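Local coordinates for protein predicted zincin-like metalloprotease (Acidothermus cellulolyticus 11B, PDB 3E11) that is of unknown function but is predicted to be a zincin-like metalloprotease, and can bind calcium, at residues P7-F10 / D11-A15; V14-A17 / L18-I21. All coordinates share one frame; numbering follows the deposited sequence. Where two conformers were deposited one is given.

Overall arrangement
Both contacts lie on helix 7-19, the first helix of this predicted zincin-like chain, and together they follow it from its first turn to its C-terminal end. Interaction 1 takes the earlier turns and interaction 2 the later ones; their centres are about 10 Å apart, and they share V14 and A15. Each has one face turned inward, against helix 83-101 and strand 32-37, and another that carries acidic groups and bound water. Helix 83-101 also bears the HExxH pattern of H96, E97 and H100, consistent with a zincin fold, so helix 7-19 packs on the helix that would carry the metal-binding histidines.

Interaction 1 (P7-F10 / D11-A15); sequences PDRF and DELVA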
loop_
_atom_site.group_PDB
_atom_site.type_symbol
_atom_site.label_atom_id
_atom_site.label_comp_id
_atom_site.label_asym_id
_atom_site.label_seq_id
_atom_site.Cartn_x
_atom_site.Cartn_y
_atom_site.Cartn_z
ATOM N N PRO A 7 -12.929 9.914 -1.415
ATOM C CA PRO A 7 -12.669 8.480 -1.124
ATOM C C PRO A 7 -12.855 7.519 -2.326
ATOM O O PRO A 7 -11.949 6.710 -2.603
ATOM C CB PRO A 7 -13.653 8.186 -0.005
ATOM C CG PRO A 7 -13.725 9.510 0.719
ATOM C CD PRO A 7 -13.819 10.508 -0.413
ATOM N N ASP A 8 -13.975 7.624 -3.036
ATOM C CA ASP A 8 -14.220 6.715 -4.171
ATOM C C ASP A 8 -13.130 6.869 -5.214
ATOM O O ASP A 8 -12.637 5.879 -5.734
ATOM C CB ASP A 8 -15.542 6.963 -4.838
ATOM C CG ASP A 8 -16.705 6.444 -4.049
ATOM O OD1 ASP A 8 -16.518 5.778 -3.006
ATOM O OD2 ASP A 8 -17.830 6.699 -4.505
ATOM N N ARG A 9 -12.757 8.110 -5.523
ATOM C CA ARG A 9 -11.687 8.345 -6.510
ATOM C C ARG A 9 -10.350 7.825 -6.026
ATOM O O ARG A 9 -9.573 7.243 -6.795
ATOM C CB ARG A 9 -11.583 9.835 -6.842
ATOM C CG ARG A 9 -10.529 10.170 -7.857
ATOM C CD ARG A 9 -10.674 9.379 -9.139
ATOM N NE ARG A 9 -9.778 9.883 -10.180
ATOM C CZ ARG A 9 -9.519 9.238 -11.302
ATOM N NH1 ARG A 9 -10.091 8.069 -11.536
ATOM N NH2 ARG A 9 -8.709 9.764 -12.213
ATOM N N PHE A 10 -10.092 7.997 -4.727
ATOM C CA PHE A 10 -8.830 7.537 -4.178
ATOM C C PHE A 10 -8.718 6.028 -4.352
ATOM O O PHE A 10 -7.660 5.554 -4.726
ATOM C CB PHE A 10 -8.642 7.939 -2.713
ATOM C CG PHE A 10 -7.215 7.768 -2.204
ATOM C CD1 PHE A 10 -6.293 8.785 -2.341
ATOM C CD2 PHE A 10 -6.835 6.606 -1.542
ATOM C CE1 PHE A 10 -5.015 8.680 -1.856
ATOM C CE2 PHE A 10 -5.550 6.461 -1.063
ATOM C CZ PHE A 10 -4.627 7.508 -1.233
ATOM N N ASP A 11 -9.819 5.303 -4.135
ATOM C CA ASP A 11 -9.854 3.857 -4.398
ATOM C C ASP A 11 -9.442 3.481 -5.827
ATOM O O ASP A 11 -8.686 2.534 -6.031
ATOM C CB ASP A 11 -11.222 3.263 -4.059
ATOM C CG ASP A 11 -11.525 3.325 -2.587
ATOM O OD1 ASP A 11 -10.559 3.398 -1.815
ATOM O OD2 ASP A 11 -12.726 3.327 -2.221
ATOM N N GLU A 12 -9.882 4.264 -6.785
ATOM C CA GLU A 12 -9.511 4.085 -8.178
ATOM C C GLU A 12 -8.039 4.327 -8.429
ATOM O O GLU A 12 -7.409 3.597 -9.188
ATOM C CB GLU A 12 -10.349 5.036 -9.037
ATOM C CG GLU A 12 -11.856 4.731 -8.973
ATOM C CD GLU A 12 -12.745 5.729 -9.709
ATOM O OE1 GLU A 12 -12.238 6.726 -10.253
ATOM O OE2 GLU A 12 -13.980 5.508 -9.750
ATOM N N LEU A 13 -7.500 5.365 -7.801
ATOM C CA LEU A 13 -6.056 5.635 -7.829
ATOM C C LEU A 13 -5.242 4.493 -7.172
ATOM O O LEU A 13 -4.184 4.123 -7.659
ATOM C CB LEU A 13 -5.772 6.993 -7.181
ATOM C CG LEU A 13 -6.491 8.166 -7.910
ATOM C CD1 LEU A 13 -6.066 9.509 -7.332
ATOM C CD2 LEU A 13 -6.292 8.136 -9.408
ATOM N N VAL A 14 -5.738 3.937 -6.076
ATOM C CA VAL A 14 -5.108 2.756 -5.493
ATOM C C VAL A 14 -5.063 1.564 -6.470
ATOM O O VAL A 14 -4.018 0.870 -6.577
ATOM C CB VAL A 14 -5.762 2.362 -4.160
ATOM C CG1 VAL A 14 -5.147 1.096 -3.630
ATOM C CG2 VAL A 14 -5.618 3.515 -3.159
ATOM N N ALA A 15 -6.170 1.323 -7.174
ATOM C CA ALA A 15 -6.232 0.243 -8.140
ATOM C C ALA A 15 -5.181 0.474 -9.228
ATOM O O ALA A 15 -4.471 -0.460 -9.586
ATOM C CB ALA A 15 -7.605 0.087 -8.734
HETATM O O HOH W 1 -10.534 5.746 -0.455
HETATM O O HOH W 2 -14.627 4.946 -1.141
#
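The backbone of 7-10 runs straight into 11-15 as one alpha-helix, with D11 N bonded to P7 O, L13 N to R9 O and V14 N to F10 O, while the E12 N to D8 O bond between them is weak. These are the opening turns of an amphipathic helix in a zincin-like fold, and the side chains divide accordingly. On the polar side R9 and E12, three residues apart, form a salt bridge in which R9 NH1 lies 2.8 Å from E12 OE1. The oxygen lies close to the guanidinium plane and is met nearly along its C-O axis, but the carboxylate is turned almost perpendicular to that plane, at 88°, so one oxygen makes the bond. A bend at chi2 (54°) carries the far end of R9 forward, toward the next turn, where L13 CD2 lies over the centre of one guanidinium face, 3.9 Å from R9 CZ. R9 NH2 has a second partner in E83 of helix 83-101, which ties the two helices together by charge. A leucine in place of R9 would probably leave both E12 and E83 without their cationic mate. On the buried side the F10 ring, with CG anti to the backbone N (chi1 -166°), approaches V14 obliquely and brings CE2 to 3.6 Å from V14 CG2; V86 and V90 of helix 83-101 and I76 of helix 73-78 pack round the ring. Water serves the acidic flank. One molecule donates to P7 O and D11 OD1. A second probably eases the repulsion between two like charges 4.6 Å apart, D8 OD1 and D11 OD2, by donating to D8 OD1 at 2.8 Å and to D11 OD2 at 2.7 Å.

Interaction 2 (V14-A17 / L18-I21); sequences VAEA and LDGI
D19 lays its carboxylate beside the carbonyl of A15, one turn back, with D19 CG 3.1 Å from A15 O. The contact is the C-terminal end of helix 7-19, where regular alpha-helical bonding gives way to a turn. With CG anti to its own carbonyl carbon and beside the backbone N (chi1 -69°), the acid is directed back along the helix and both carboxylate oxygens come near a carbonyl oxygen that is also an acceptor. That carbonyl is engaged by the backbone instead: D19 N donates to A15 O at 2.9 Å. L18 N bonds to V14 O in the same manner. At G20 the pattern changes, its N-H being shared weakly between E16 O and A17 O, each 3.2 Å from G20 N, and the chain leaves the helix with I21 N bonded to L18 O. R91 of helix 83-101 donates to E16 O and A17 O as well, so a side chain from the neighbouring helix also engages the carbonyls of this last turn. In the conformer described, L18 runs past the preceding turn, its CB and CG both 3.7 Å from V14 O, and beyond the segments it packs on V34 of strand 32-37 and V94 of helix 83-101. I21 meets V94 too, and turns CG1 to 3.7 Å from A17 O. D19 is a calcium-binding residue of this protein, though no calcium is bound to this chain in the model. E16 was deposited in two conformers; where the one described is occupied, this second acidic group may favour a cation. A water donates to D19 OD2 at 2.7 Å; its weak link to E16 OE1 holds for that copy alone and is doubtful, as is the 4.4 Å separating E16 OE1 from D19 OD2.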
loop_
_atom_site.group_PDB
_atom_site.type_symbol
_atom_site.label_atom_id
_atom_site.label_comp_id
_atom_site.label_asym_id
_atom_site.label_seq_id
_atom_site.Cartn_x
_atom_site.Cartn_y
_atom_site.Cartn_z
ATOM N N VAL A 14 -5.738 3.937 -6.076
ATOM C CA VAL A 14 -5.108 2.756 -5.493
ATOM C C VAL A 14 -5.063 1.564 -6.470
ATOM O O VAL A 14 -4.018 0.870 -6.577
ATOM C CB VAL A 14 -5.762 2.362 -4.160
ATOM C CG1 VAL A 14 -5.147 1.096 -3.630
ATOM C CG2 VAL A 14 -5.618 3.515 -3.159
ATOM N N ALA A 15 -6.170 1.323 -7.174
ATOM C CA ALA A 15 -6.232 0.243 -8.140
ATOM C C ALA A 15 -5.181 0.474 -9.228
ATOM O O ALA A 15 -4.471 -0.460 -9.586
ATOM C CB ALA A 15 -7.605 0.087 -8.734
ATOM N N GLU A 16 -5.066 1.711 -9.710
ATOM C CA GLU A 16 -4.076 2.049 -10.747
ATOM C C GLU A 16 -2.656 1.871 -10.219
ATOM O O GLU A 16 -1.777 1.425 -10.947
ATOM C CB GLU A 16 -4.256 3.478 -11.251
ATOM C CG GLU A 16 -3.254 3.882 -12.352
ATOM C CD GLU A 16 -3.457 3.135 -13.651
ATOM O OE1 GLU A 16 -4.563 2.594 -13.854
ATOM O OE2 GLU A 16 -2.519 3.091 -14.482
ATOM N N ALA A 17 -2.437 2.218 -8.946
ATOM C CA ALA A 17 -1.143 2.019 -8.291
ATOM C C ALA A 17 -0.797 0.516 -8.280
ATOM O O ALA A 17 0.294 0.133 -8.675
ATOM C CB ALA A 17 -1.160 2.574 -6.879
ATOM N N LEU A 18 -1.753 -0.330 -7.888
ATOM C CA LEU A 18 -1.491 -1.768 -7.773
ATOM C C LEU A 18 -1.255 -2.374 -9.155
ATOM O O LEU A 18 -0.376 -3.206 -9.323
ATOM C CB LEU A 18 -2.650 -2.504 -7.060
ATOM C CG LEU A 18 -2.791 -2.406 -5.527
ATOM C CD1 LEU A 18 -3.789 -3.459 -5.042
ATOM C CD2 LEU A 18 -1.473 -2.613 -4.812
ATOM N N ASP A 19 -2.037 -1.934 -10.141
ATOM C CA ASP A 19 -1.910 -2.445 -11.501
ATOM C C ASP A 19 -0.492 -2.170 -12.052
ATOM O O ASP A 19 -0.013 -2.896 -12.892
ATOM C CB ASP A 19 -2.955 -1.808 -12.427
ATOM C CG ASP A 19 -4.409 -2.259 -12.114
ATOM O OD1 ASP A 19 -4.616 -3.202 -11.319
ATOM O OD2 ASP A 19 -5.341 -1.613 -12.631
ATOM N N GLY A 20 0.153 -1.108 -11.576
ATOM C CA GLY A 20 1.477 -0.720 -12.045
ATOM C C GLY A 20 2.628 -1.228 -11.185
ATOM O O GLY A 20 3.771 -0.858 -11.407
ATOM N N ILE A 21 2.332 -2.029 -10.162
ATOM C CA ILE A 21 3.403 -2.635 -9.392
ATOM C C ILE A 21 4.258 -3.510 -10.302
ATOM O O ILE A 21 3.735 -4.344 -11.036
ATOM C CB ILE A 21 2.865 -3.441 -8.220
ATOM C CG1 ILE A 21 2.381 -2.450 -7.133
ATOM C CG2 ILE A 21 3.928 -4.402 -7.669
ATOM C CD1 ILE A 21 1.677 -3.112 -6.005
HETATM O O HOH W 3 -6.910 0.609 -12.426
#